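Local coordinates for inosine-uridine preferring nucleoside hydrolase family protein (Bacillus anthracis, PDB 2C40) that binds a calcium ion and alpha-D-ribofuranose in a single pocket and has the open alpha/beta fold of the nucleoside hydrolase family, at residues 48-53 with 83-88; 210-215 with 302-307; 127-132 with 174-179. All coordinates share one frame; numbering follows the deposited sequence.

Interaction 1: 48-53 with 83-88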
ATOM      1  N   SER A  48       6.738  14.799  -0.801  1.00 40.46           N
ATOM      2  CA  SER A  48       6.437  16.250  -0.528  1.00 40.88           C
ATOM      3  C   SER A  48       6.811  17.160  -1.695  1.00 41.35           C
ATOM      4  O   SER A  48       6.023  18.008  -2.102  1.00 41.73           O
ATOM      5  CB  SER A  48       7.194  16.768   0.703  1.00 39.53           C
ATOM      6  OG  SER A  48       6.936  15.940   1.806  1.00 39.09           O
ATOM      7  N   ARG A  49       8.010  16.968  -2.236  1.00 41.65           N
ATOM      8  CA  ARG A  49       8.443  17.758  -3.378  1.00 41.96           C
ATOM      9  C   ARG A  49       7.587  17.561  -4.616  1.00 41.10           C
ATOM     10  O   ARG A  49       7.262  18.527  -5.294  1.00 40.56           O
ATOM     11  CB  ARG A  49       9.919  17.497  -3.678  1.00 42.17           C
ATOM     12  CG  ARG A  49      10.844  18.046  -2.550  1.00 42.33           C
ATOM     13  CD  ARG A  49      12.202  17.377  -2.581  1.00 43.65           C
ATOM     14  NE  ARG A  49      12.922  17.750  -3.782  1.00 46.15           N
ATOM     15  CZ  ARG A  49      13.924  17.065  -4.340  1.00 47.85           C
ATOM     16  NH1 ARG A  49      14.315  15.900  -3.853  1.00 49.79           N
ATOM     17  NH2 ARG A  49      14.535  17.563  -5.421  1.00 45.81           N
ATOM     18  N   LYS A  50       7.233  16.313  -4.902  1.00 41.57           N
ATOM     19  CA  LYS A  50       6.372  15.976  -6.059  1.00 41.28           C
ATOM     20  C   LYS A  50       4.926  16.484  -5.857  1.00 41.17           C
ATOM     21  O   LYS A  50       4.217  16.819  -6.803  1.00 40.21           O
ATOM     22  CB  LYS A  50       6.342  14.457  -6.292  1.00 41.40           C
ATOM     23  CG  LYS A  50       7.707  13.801  -6.560  1.00 41.85           C
ATOM     24  CD  LYS A  50       7.569  12.341  -6.883  1.00 41.27           C
ATOM     25  CE  LYS A  50       8.909  11.659  -6.839  1.00 42.75           C
ATOM     26  NZ  LYS A  50       8.756  10.209  -7.060  1.00 42.79           N
ATOM     27  N   ILE A  51       4.490  16.533  -4.613  1.00 41.97           N
ATOM     28  CA  ILE A  51       3.137  17.028  -4.318  1.00 42.76           C
ATOM     29  C   ILE A  51       3.087  18.533  -4.565  1.00 42.53           C
ATOM     30  O   ILE A  51       2.127  19.040  -5.139  1.00 42.98           O
ATOM     31  CB  ILE A  51       2.686  16.659  -2.896  1.00 42.05           C
ATOM     32  CG1 ILE A  51       2.419  15.168  -2.835  1.00 42.85           C
ATOM     33  CG2 ILE A  51       1.405  17.422  -2.515  1.00 44.26           C
ATOM     34  CD1 ILE A  51       2.269  14.570  -1.414  1.00 42.51           C
ATOM     35  N   ILE A  52       4.142  19.225  -4.148  1.00 42.39           N
ATOM     36  CA  ILE A  52       4.243  20.665  -4.337  1.00 41.79           C
ATOM     37  C   ILE A  52       4.357  20.940  -5.839  1.00 42.57           C
ATOM     38  O   ILE A  52       3.647  21.789  -6.353  1.00 42.79           O
ATOM     39  CB  ILE A  52       5.427  21.239  -3.563  1.00 41.38           C
ATOM     40  CG1 ILE A  52       5.220  21.072  -2.065  1.00 38.98           C
ATOM     41  CG2 ILE A  52       5.617  22.732  -3.862  1.00 40.47           C
ATOM     42  CD1 ILE A  52       6.517  21.267  -1.273  1.00 38.61           C
ATOM     43  N   ASP A  53       5.197  20.183  -6.554  1.00 42.36           N
ATOM     44  CA  ASP A  53       5.270  20.322  -8.002  1.00 42.26           C
ATOM     45  C   ASP A  53       3.915  20.185  -8.694  1.00 41.88           C
ATOM     46  O   ASP A  53       3.517  21.053  -9.473  1.00 41.75           O
ATOM     47  CB  ASP A  53       6.179  19.253  -8.637  1.00 42.71           C
ATOM     48  CG  ASP A  53       7.647  19.520  -8.430  1.00 42.00           C
ATOM     49  OD1 ASP A  53       8.001  20.432  -7.684  1.00 41.47           O
ATOM     50  OD2 ASP A  53       8.466  18.782  -9.002  1.00 46.07           O
ATOM     51  N   TYR A  83       5.172   4.195  -0.769  1.00 42.48           N
ATOM     52  CA  TYR A  83       4.055   3.921  -1.618  1.00 42.87           C
ATOM     53  C   TYR A  83       3.511   5.179  -2.199  1.00 41.45           C
ATOM     54  O   TYR A  83       3.298   5.225  -3.401  1.00 41.04           O
ATOM     55  CB  TYR A  83       2.981   3.098  -0.882  1.00 45.57           C
ATOM     56  CG  TYR A  83       3.577   1.974  -0.030  1.00 48.25           C
ATOM     57  CD1 TYR A  83       3.055   1.670   1.234  1.00 51.78           C
ATOM     58  CD2 TYR A  83       4.711   1.276  -0.450  1.00 50.98           C
ATOM     59  CE1 TYR A  83       3.618   0.659   2.019  1.00 52.72           C
ATOM     60  CE2 TYR A  83       5.296   0.271   0.337  1.00 51.52           C
ATOM     61  CZ  TYR A  83       4.743  -0.025   1.561  1.00 52.06           C
ATOM     62  OH  TYR A  83       5.294  -1.023   2.319  1.00 52.29           O
ATOM     63  N   VAL A  84       3.313   6.217  -1.392  1.00 40.96           N
ATOM     64  CA  VAL A  84       2.786   7.462  -1.931  1.00 41.05           C
ATOM     65  C   VAL A  84       3.741   8.048  -2.992  1.00 40.83           C
ATOM     66  O   VAL A  84       3.286   8.452  -4.063  1.00 40.84           O
ATOM     67  CB  VAL A  84       2.486   8.506  -0.836  1.00 41.53           C
ATOM     68  CG1 VAL A  84       2.036   9.815  -1.465  1.00 40.69           C
ATOM     69  CG2 VAL A  84       1.423   7.964   0.114  1.00 42.53           C
ATOM     70  N   ASP A  85       5.042   8.016  -2.707  1.00 40.88           N
ATOM     71  CA  ASP A  85       6.122   8.490  -3.631  1.00 41.27           C
ATOM     72  C   ASP A  85       6.157   7.752  -4.957  1.00 41.26           C
ATOM     73  O   ASP A  85       6.550   8.311  -6.018  1.00 41.50           O
ATOM     74  CB  ASP A  85       7.470   8.285  -2.938  1.00 41.67           C
ATOM     75  CG  ASP A  85       8.608   8.878  -3.693  1.00 43.06           C
ATOM     76  OD1 ASP A  85       8.420  10.009  -4.203  1.00 43.40           O
ATOM     77  OD2 ASP A  85       9.657   8.201  -3.786  1.00 42.68           O
ATOM     78  N   ALA A  86       5.756   6.478  -4.912  1.00 40.96           N
ATOM     79  CA  ALA A  86       5.708   5.662  -6.121  1.00 41.01           C
ATOM     80  C   ALA A  86       4.413   5.771  -6.911  1.00 40.69           C
ATOM     81  O   ALA A  86       4.322   5.157  -7.933  1.00 40.99           O
ATOM     82  CB  ALA A  86       6.012   4.212  -5.818  1.00 41.39           C
ATOM     83  N   LEU A  87       3.449   6.587  -6.483  1.00 40.72           N
ATOM     84  CA  LEU A  87       2.181   6.708  -7.208  1.00 40.55           C
ATOM     85  C   LEU A  87       2.352   7.470  -8.574  1.00 41.02           C
ATOM     86  O   LEU A  87       3.033   8.515  -8.636  1.00 39.94           O
ATOM     87  CB  LEU A  87       1.126   7.387  -6.324  1.00 40.09           C
ATOM     88  CG  LEU A  87       0.510   6.675  -5.118  1.00 39.00           C
ATOM     89  CD1 LEU A  87      -0.433   7.617  -4.447  1.00 39.64           C
ATOM     90  CD2 LEU A  87      -0.191   5.379  -5.484  1.00 39.98           C
ATOM     91  N   PRO A  88       1.736   6.937  -9.660  1.00 41.13           N
ATOM     92  CA  PRO A  88       1.966   7.504 -10.993  1.00 41.63           C
ATOM     93  C   PRO A  88       1.598   8.995 -11.098  1.00 42.13           C
ATOM     94  O   PRO A  88       2.338   9.778 -11.699  1.00 42.10           O
ATOM     95  CB  PRO A  88       1.086   6.645 -11.881  1.00 41.37           C
ATOM     96  CG  PRO A  88       0.953   5.342 -11.117  1.00 41.78           C
ATOM     97  CD  PRO A  88       0.818   5.774  -9.725  1.00 40.87           C
TER
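Lys50 and Asp85 carry this contact, a salt bridge near the surface, with the two side chains crossing at roughly a right angle. Starting at Lys50, CB already leaves helix 41-55 in the direction of 83-88. CG lies anti to the carbonyl carbon (chi1 -59°), and from there the chain runs out fully extended. Lys50 CD is the first atom to come near the partner, with Asp85 OD1 3.7 Å from it. Lys50 CE passes closer, 3.1 Å from Asp85 OD1. Helix 41-55 is the crossover of a beta-alpha-beta unit between the parallel strands 27-34 and 62-64, and the lysine ties it to the end of helix 80-85. At the tip, Lys50 NZ lies 2.9 Å from Asp85 OD1, which it meets from above the carboxylate plane, 49° out of it. Lys50 NZ also gives a second hydrogen bond, 3.1 Å long, to the backbone O of Asp85, so one residue grips the ammonium twice. Asn91 joins in: its OD1 accepts from Lys50 NZ, while its ND2 donates to Asp85 O, so that carbonyl serves two donors. Leu90, which like Asn91 lies on helix 88-91, packs against Lys50, Ile51 and Val84.

Interaction 2: 210-215 with 302-307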
ATOM      1  N   GLU A 210     -15.895   5.227  -0.458  1.00 41.64           N
ATOM      2  CA  GLU A 210     -16.648   4.921  -1.658  1.00 42.92           C
ATOM      3  C   GLU A 210     -17.158   6.138  -2.400  1.00 41.98           C
ATOM      4  O   GLU A 210     -17.212   6.110  -3.612  1.00 41.81           O
ATOM      5  CB  GLU A 210     -17.857   4.034  -1.366  1.00 42.40           C
ATOM      6  CG  GLU A 210     -17.464   2.651  -0.929  1.00 44.71           C
ATOM      7  CD  GLU A 210     -18.637   1.785  -0.505  1.00 46.01           C
ATOM      8  OE1 GLU A 210     -18.406   0.549  -0.424  1.00 51.23           O
ATOM      9  OE2 GLU A 210     -19.753   2.333  -0.254  1.00 49.01           O
ATOM     10  N   GLN A 211     -17.604   7.146  -1.656  1.00 41.66           N
ATOM     11  CA  GLN A 211     -18.110   8.389  -2.216  1.00 41.23           C
ATOM     12  C   GLN A 211     -16.988   9.203  -2.871  1.00 40.95           C
ATOM     13  O   GLN A 211     -17.197   9.858  -3.880  1.00 40.92           O
ATOM     14  CB  GLN A 211     -18.808   9.225  -1.138  1.00 40.65           C
ATOM     15  N   TRP A 212     -15.785   9.119  -2.331  1.00 40.87           N
ATOM     16  CA  TRP A 212     -14.600   9.619  -3.037  1.00 41.05           C
ATOM     17  C   TRP A 212     -14.280   8.878  -4.331  1.00 41.24           C
ATOM     18  O   TRP A 212     -13.988   9.528  -5.334  1.00 41.48           O
ATOM     19  CB  TRP A 212     -13.366   9.612  -2.114  1.00 41.51           C
ATOM     20  CG  TRP A 212     -13.373  10.753  -1.094  1.00 41.85           C
ATOM     21  CD1 TRP A 212     -14.079  11.900  -1.186  1.00 40.27           C
ATOM     22  CD2 TRP A 212     -12.601  10.855   0.107  1.00 39.95           C
ATOM     23  NE1 TRP A 212     -13.810  12.696  -0.137  1.00 42.32           N
ATOM     24  CE2 TRP A 212     -12.914  12.087   0.688  1.00 41.13           C
ATOM     25  CE3 TRP A 212     -11.678  10.034   0.734  1.00 40.65           C
ATOM     26  CZ2 TRP A 212     -12.351  12.521   1.888  1.00 42.39           C
ATOM     27  CZ3 TRP A 212     -11.126  10.440   1.918  1.00 40.48           C
ATOM     28  CH2 TRP A 212     -11.461  11.671   2.494  1.00 41.21           C
ATOM     29  N   ALA A 213     -14.358   7.548  -4.308  1.00 40.46           N
ATOM     30  CA  ALA A 213     -14.076   6.723  -5.475  1.00 40.75           C
ATOM     31  C   ALA A 213     -15.023   7.065  -6.639  1.00 41.28           C
ATOM     32  O   ALA A 213     -14.583   7.116  -7.791  1.00 41.96           O
ATOM     33  CB  ALA A 213     -14.180   5.257  -5.084  1.00 39.92           C
ATOM     34  N   LYS A 214     -16.307   7.284  -6.334  1.00 41.16           N
ATOM     35  CA  LYS A 214     -17.316   7.695  -7.324  1.00 41.67           C
ATOM     36  C   LYS A 214     -16.917   8.981  -8.051  1.00 41.65           C
ATOM     37  O   LYS A 214     -17.286   9.187  -9.197  1.00 40.92           O
ATOM     38  CB  LYS A 214     -18.719   7.848  -6.674  1.00 41.83           C
ATOM     39  N   GLU A 215     -16.150   9.846  -7.391  1.00 42.26           N
ATOM     40  CA  GLU A 215     -15.735  11.122  -7.996  1.00 43.03           C
ATOM     41  C   GLU A 215     -14.267  11.182  -8.346  1.00 42.83           C
ATOM     42  O   GLU A 215     -13.648  12.247  -8.366  1.00 42.95           O
ATOM     43  CB  GLU A 215     -16.130  12.301  -7.088  1.00 43.89           C
ATOM     44  CG  GLU A 215     -17.630  12.344  -6.882  1.00 45.66           C
ATOM     45  CD  GLU A 215     -18.099  13.660  -6.378  1.00 48.28           C
ATOM     46  OE1 GLU A 215     -17.449  14.175  -5.456  1.00 49.39           O
ATOM     47  OE2 GLU A 215     -19.128  14.161  -6.893  1.00 51.65           O
ATOM     48  N   TYR A 302     -15.448  20.054   3.366  1.00 41.56           N
ATOM     49  CA  TYR A 302     -14.342  20.986   3.194  1.00 41.94           C
ATOM     50  C   TYR A 302     -13.168  20.327   2.443  1.00 42.52           C
ATOM     51  O   TYR A 302     -12.656  20.855   1.458  1.00 42.81           O
ATOM     52  CB  TYR A 302     -13.918  21.471   4.573  1.00 41.75           C
ATOM     53  CG  TYR A 302     -12.748  22.395   4.619  1.00 41.82           C
ATOM     54  CD1 TYR A 302     -11.701  22.158   5.496  1.00 40.93           C
ATOM     55  CD2 TYR A 302     -12.688  23.512   3.793  1.00 41.31           C
ATOM     56  CE1 TYR A 302     -10.636  23.033   5.574  1.00 41.76           C
ATOM     57  CE2 TYR A 302     -11.629  24.387   3.854  1.00 42.03           C
ATOM     58  CZ  TYR A 302     -10.598  24.137   4.741  1.00 43.45           C
ATOM     59  OH  TYR A 302      -9.519  24.995   4.796  1.00 42.97           O
ATOM     60  N   ILE A 303     -12.754  19.167   2.909  1.00 42.54           N
ATOM     61  CA  ILE A 303     -11.610  18.497   2.301  1.00 43.20           C
ATOM     62  C   ILE A 303     -11.923  17.931   0.916  1.00 42.34           C
ATOM     63  O   ILE A 303     -11.072  17.999   0.035  1.00 41.16           O
ATOM     64  CB  ILE A 303     -10.948  17.532   3.284  1.00 42.97           C
ATOM     65  CG1 ILE A 303     -11.879  16.382   3.615  1.00 45.41           C
ATOM     66  CG2 ILE A 303     -10.520  18.317   4.595  1.00 42.46           C
ATOM     67  CD1 ILE A 303     -11.457  15.564   4.874  1.00 45.47           C
ATOM     68  N   THR A 304     -13.153  17.488   0.682  1.00 42.55           N
ATOM     69  CA  THR A 304     -13.559  17.157  -0.691  1.00 42.65           C
ATOM     70  C   THR A 304     -13.657  18.412  -1.586  1.00 42.41           C
ATOM     71  O   THR A 304     -13.246  18.344  -2.730  1.00 42.52           O
ATOM     72  CB  THR A 304     -14.732  16.091  -0.826  1.00 43.14           C
ATOM     73  OG1 THR A 304     -15.807  16.542  -1.687  1.00 45.14           O
ATOM     74  CG2 THR A 304     -15.273  15.654   0.487  1.00 42.97           C
ATOM     75  N   ARG A 305     -14.085  19.565  -1.068  1.00 42.36           N
ATOM     76  CA  ARG A 305     -14.045  20.825  -1.882  1.00 42.13           C
ATOM     77  C   ARG A 305     -12.613  21.170  -2.306  1.00 41.15           C
ATOM     78  O   ARG A 305     -12.366  21.458  -3.475  1.00 40.32           O
ATOM     79  CB  ARG A 305     -14.668  22.026  -1.150  1.00 41.53           C
ATOM     80  CG  ARG A 305     -16.153  22.068  -1.351  1.00 41.86           C
ATOM     81  CD  ARG A 305     -16.907  23.067  -0.454  1.00 41.48           C
ATOM     82  NE  ARG A 305     -18.343  22.867  -0.724  1.00 42.02           N
ATOM     83  CZ  ARG A 305     -18.992  23.392  -1.757  1.00 41.53           C
ATOM     84  NH1 ARG A 305     -18.366  24.186  -2.618  1.00 42.09           N
ATOM     85  NH2 ARG A 305     -20.272  23.122  -1.931  1.00 40.92           N
ATOM     86  N   LEU A 306     -11.699  21.124  -1.336  1.00 40.44           N
ATOM     87  CA  LEU A 306     -10.269  21.396  -1.542  1.00 40.85           C
ATOM     88  C   LEU A 306      -9.590  20.470  -2.552  1.00 40.96           C
ATOM     89  O   LEU A 306      -8.826  20.930  -3.389  1.00 40.85           O
ATOM     90  CB  LEU A 306      -9.491  21.265  -0.222  1.00 40.70           C
ATOM     91  CG  LEU A 306      -9.814  22.243   0.912  1.00 40.99           C
ATOM     92  CD1 LEU A 306      -9.009  21.833   2.139  1.00 40.00           C
ATOM     93  CD2 LEU A 306      -9.570  23.723   0.535  1.00 40.94           C
ATOM     94  N   ALA A 307      -9.889  19.172  -2.474  1.00 41.31           N
ATOM     95  CA  ALA A 307      -9.426  18.187  -3.431  1.00 41.65           C
ATOM     96  C   ALA A 307      -9.923  18.456  -4.862  1.00 42.30           C
ATOM     97  O   ALA A 307      -9.207  18.237  -5.835  1.00 41.88           O
ATOM     98  CB  ALA A 307      -9.840  16.770  -2.969  1.00 41.70           C
TER
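Trp212 reaches across from helix 206-214 and meets helix 296-308 with the edge of its indole, not with a face. The group it points at is the methyl of Thr304: CG2 lies in the plane of the ring, 3.4 Å from Trp212 NE1, and CB of the same threonine follows at 3.6 Å from that nitrogen. The two side chains run obliquely to one another. Ile303 comes up to the same rim a little further round, on the six-membered ring, where its CG1 is 4.3 Å from Trp212 CZ2; this is a looser apolar touch near the ring plane. With CG anti to the carbonyl carbon (chi1 -76°), the indole stretches over the gap between backbones whose nearest CA atoms, those of Trp212 and Thr304, are 8.0 Å apart. Helix 296-308 follows strand 286-292 of the central sheet and is the last helix of the chain, so the tryptophan joins helix 206-214 to the last helix of the alpha/beta fold. Helix 219-229 touches both: Ile221 and Tyr228 pack on the indole, and Ile221 also meets Ala307. Ile303 also touches Leu20 of helix 12-21. Beside this apolar contact runs a polar one, since Glu215 OE1 forms a salt bridge with Lys308. Trp212 NE1 is buried against the Thr304 methyl and has no hydrogen-bonding partner anywhere in the model, although the threonine's nearly eclipsed chi1 (129°) leaves the placing of that methyl less certain.

Interaction 3: 127-132 with 174-179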
ATOM      1  N   PRO A 127       6.045  14.520  15.572  1.00 41.94           N
ATOM      2  CA  PRO A 127       6.685  14.922  16.827  1.00 41.88           C
ATOM      3  C   PRO A 127       7.176  16.375  16.840  1.00 41.93           C
ATOM      4  O   PRO A 127       7.314  16.970  15.771  1.00 41.83           O
ATOM      5  CB  PRO A 127       7.888  13.987  16.862  1.00 42.84           C
ATOM      6  CG  PRO A 127       7.433  12.769  16.156  1.00 41.70           C
ATOM      7  CD  PRO A 127       6.677  13.323  15.015  1.00 41.37           C
ATOM      8  N   LEU A 128       7.513  16.904  18.019  1.00 41.81           N
ATOM      9  CA  LEU A 128       7.858  18.313  18.160  1.00 41.79           C
ATOM     10  C   LEU A 128       9.343  18.620  18.142  1.00 41.82           C
ATOM     11  O   LEU A 128       9.713  19.748  18.347  1.00 42.72           O
ATOM     12  CB  LEU A 128       7.252  18.865  19.447  1.00 42.00           C
ATOM     13  CG  LEU A 128       5.751  19.157  19.390  1.00 41.15           C
ATOM     14  CD1 LEU A 128       5.289  19.415  20.819  1.00 41.04           C
ATOM     15  CD2 LEU A 128       5.462  20.348  18.480  1.00 41.77           C
ATOM     16  N   THR A 129      10.199  17.654  17.852  1.00 43.02           N
ATOM     17  CA  THR A 129      11.631  17.849  18.128  1.00 42.58           C
ATOM     18  C   THR A 129      12.345  18.892  17.256  1.00 42.58           C
ATOM     19  O   THR A 129      13.224  19.593  17.773  1.00 40.73           O
ATOM     20  CB  THR A 129      12.437  16.532  18.386  1.00 43.90           C
ATOM     21  OG1 THR A 129      13.721  16.510  17.710  1.00 45.68           O
ATOM     22  CG2 THR A 129      11.656  15.321  18.195  1.00 40.69           C
ATOM     23  N   ASP A 130      11.910  19.091  16.001  1.00 42.09           N
ATOM     24  CA  ASP A 130      12.500  20.210  15.204  1.00 42.69           C
ATOM     25  C   ASP A 130      12.187  21.585  15.837  1.00 42.32           C
ATOM     26  O   ASP A 130      13.007  22.531  15.764  1.00 42.82           O
ATOM     27  CB  ASP A 130      12.026  20.220  13.734  1.00 42.39           C
ATOM     28  CG  ASP A 130      12.623  19.089  12.880  1.00 44.35           C
ATOM     29  OD1 ASP A 130      13.762  18.638  13.121  1.00 42.10           O
ATOM     30  OD2 ASP A 130      11.926  18.667  11.918  1.00 47.16           O
ATOM     31  N   LEU A 131      10.999  21.720  16.429  1.00 41.50           N
ATOM     32  CA  LEU A 131      10.648  22.944  17.143  1.00 41.36           C
ATOM     33  C   LEU A 131      11.347  23.111  18.509  1.00 41.27           C
ATOM     34  O   LEU A 131      11.764  24.206  18.875  1.00 42.61           O
ATOM     35  CB  LEU A 131       9.124  23.068  17.287  1.00 40.55           C
ATOM     36  CG  LEU A 131       8.552  24.264  18.072  1.00 40.76           C
ATOM     37  CD1 LEU A 131       8.892  25.606  17.449  1.00 40.18           C
ATOM     38  CD2 LEU A 131       7.049  24.133  18.234  1.00 38.29           C
ATOM     39  N   ALA A 132      11.404  22.064  19.303  1.00 41.66           N
ATOM     40  CA  ALA A 132      12.123  22.099  20.580  1.00 41.92           C
ATOM     41  C   ALA A 132      13.512  22.609  20.358  1.00 41.86           C
ATOM     42  O   ALA A 132      14.030  23.484  21.077  1.00 42.71           O
ATOM     43  CB  ALA A 132      12.167  20.664  21.174  1.00 41.32           C
ATOM     44  N   SER A 174       3.786  12.571  20.822  0.50 41.50           N
ATOM     45  CA  SER A 174       4.395  12.903  22.109  0.50 41.88           C
ATOM     46  C   SER A 174       5.413  11.853  22.530  0.50 41.19           C
ATOM     47  O   SER A 174       6.531  12.184  22.898  0.50 41.74           O
ATOM     48  CB  SER A 174       3.357  13.022  23.227  0.50 41.40           C
ATOM     49  OG  SER A 174       2.230  13.752  22.799  0.50 45.73           O
ATOM     50  N   PHE A 175       5.009  10.594  22.496  1.00 40.43           N
ATOM     51  CA  PHE A 175       5.902   9.491  22.868  1.00 41.05           C
ATOM     52  C   PHE A 175       7.247   9.476  22.094  1.00 40.85           C
ATOM     53  O   PHE A 175       8.258   9.192  22.670  1.00 40.72           O
ATOM     54  CB  PHE A 175       5.155   8.176  22.686  1.00 40.23           C
ATOM     55  CG  PHE A 175       5.911   6.943  23.157  1.00 39.14           C
ATOM     56  CD1 PHE A 175       6.209   6.778  24.498  1.00 39.22           C
ATOM     57  CD2 PHE A 175       6.267   5.941  22.256  1.00 37.78           C
ATOM     58  CE1 PHE A 175       6.878   5.675  24.949  1.00 37.18           C
ATOM     59  CE2 PHE A 175       6.957   4.799  22.678  1.00 39.95           C
ATOM     60  CZ  PHE A 175       7.250   4.639  24.023  1.00 40.64           C
ATOM     61  N   TRP A 176       7.238   9.829  20.814  1.00 41.76           N
ATOM     62  CA  TRP A 176       8.459   9.792  19.991  1.00 42.74           C
ATOM     63  C   TRP A 176       9.565  10.602  20.589  1.00 42.78           C
ATOM     64  O   TRP A 176      10.730  10.209  20.493  1.00 43.76           O
ATOM     65  CB  TRP A 176       8.207  10.281  18.580  1.00 42.84           C
ATOM     66  CG  TRP A 176       9.276   9.936  17.506  1.00 43.18           C
ATOM     67  CD1 TRP A 176       9.364   8.797  16.808  1.00 43.38           C
ATOM     68  CD2 TRP A 176      10.294  10.810  16.963  1.00 43.25           C
ATOM     69  NE1 TRP A 176      10.390   8.842  15.929  1.00 42.11           N
ATOM     70  CE2 TRP A 176      10.968  10.080  15.977  1.00 42.67           C
ATOM     71  CE3 TRP A 176      10.684  12.144  17.215  1.00 43.36           C
ATOM     72  CZ2 TRP A 176      12.003  10.614  15.208  1.00 42.21           C
ATOM     73  CZ3 TRP A 176      11.747  12.667  16.475  1.00 42.61           C
ATOM     74  CH2 TRP A 176      12.389  11.883  15.472  1.00 44.31           C
ATOM     75  N   ASP A 177       9.204  11.738  21.207  1.00 43.62           N
ATOM     76  CA  ASP A 177      10.159  12.597  21.898  1.00 42.51           C
ATOM     77  C   ASP A 177       9.434  13.447  22.974  1.00 42.06           C
ATOM     78  O   ASP A 177       9.005  14.600  22.708  1.00 40.74           O
ATOM     79  CB  ASP A 177      10.852  13.489  20.880  1.00 43.20           C
ATOM     80  CG  ASP A 177      12.006  14.243  21.481  1.00 43.69           C
ATOM     81  OD1 ASP A 177      12.130  14.138  22.704  1.00 43.78           O
ATOM     82  OD2 ASP A 177      12.802  14.879  20.747  1.00 41.96           O
ATOM     83  N   PRO A 178       9.274  12.875  24.167  1.00 41.64           N
ATOM     84  CA  PRO A 178       8.614  13.546  25.297  1.00 42.42           C
ATOM     85  C   PRO A 178       9.316  14.800  25.793  1.00 43.01           C
ATOM     86  O   PRO A 178       8.641  15.742  26.271  1.00 43.18           O
ATOM     87  CB  PRO A 178       8.590  12.467  26.378  1.00 42.08           C
ATOM     88  CG  PRO A 178       8.799  11.182  25.640  1.00 41.35           C
ATOM     89  CD  PRO A 178       9.665  11.492  24.505  1.00 40.93           C
ATOM     90  N   GLU A 179      10.641  14.833  25.659  1.00 42.96           N
ATOM     91  CA  GLU A 179      11.442  15.977  26.074  1.00 43.59           C
ATOM     92  C   GLU A 179      11.136  17.193  25.197  1.00 42.37           C
ATOM     93  O   GLU A 179      11.059  18.314  25.685  1.00 40.84           O
ATOM     94  CB  GLU A 179      12.913  15.597  26.042  1.00 44.13           C
ATOM     95  CG  GLU A 179      13.176  14.536  27.119  1.00 48.82           C
ATOM     96  CD  GLU A 179      14.532  13.840  27.033  1.00 54.35           C
ATOM     97  OE1 GLU A 179      14.915  13.297  25.950  1.00 61.70           O
ATOM     98  OE2 GLU A 179      15.202  13.779  28.090  1.00 58.89           O
TER
HETATM   99  O   HOH W   1       7.429  15.167  20.245  1.00 24.63           O
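Pro127 packs on the Trp176 indole, an apolar contact beside the calcium and ribofuranose pocket of this alpha/beta fold. Pro127 CG stands over one face, 3.1 Å above the Trp176 ring plane and offset toward the rim, while Pro127 CB comes to 3.4 Å from Trp176 CE3. The tryptophan holds its CG anti to the backbone N (chi1 -163°), which brings the indole against the proline. Thr129 is close to both Trp176 and Asp177, but its methyl is modelled too near them for its exact position to be trusted.

One shell out, Phe73, a pocket residue, meets the Trp176 ring with planes at about 40°, and Trp176 is tied by backbone hydrogen bonds to Lys70 and Asn71. Pro127 also touches Asp9, a calcium ligand, and comes two residues after another, Thr125. Leu128 is the N-cap residue of helix 129-137, and Asp177 that of helix 178-186, where its OD1 makes a weak bond to Ala180 N. Back at the interface, a water joins the two backbones, accepting from Leu128 N at 2.8 Å and donating to Asp177 O at 3.0 Å.

Interaction 3 lies beside the pocket: the Pro127 side chain is about 6 Å from the calcium ion and about 7 Å from the ribofuranose. Interactions 1 and 2 lie further out, their centres about 17 and 20 Å from the centre of the chain, and both touch the second subunit. Their own centres are 19 Å apart, with nearest atoms about 11 Å apart. The dimer relates them, since the Asn91 that takes part in interaction 1 has a counterpart in the second subunit that packs on Ala213 of interaction 2. Interaction 2 and interaction 3 fall on opposite sides of the chain's centre, 33 Å apart between centres.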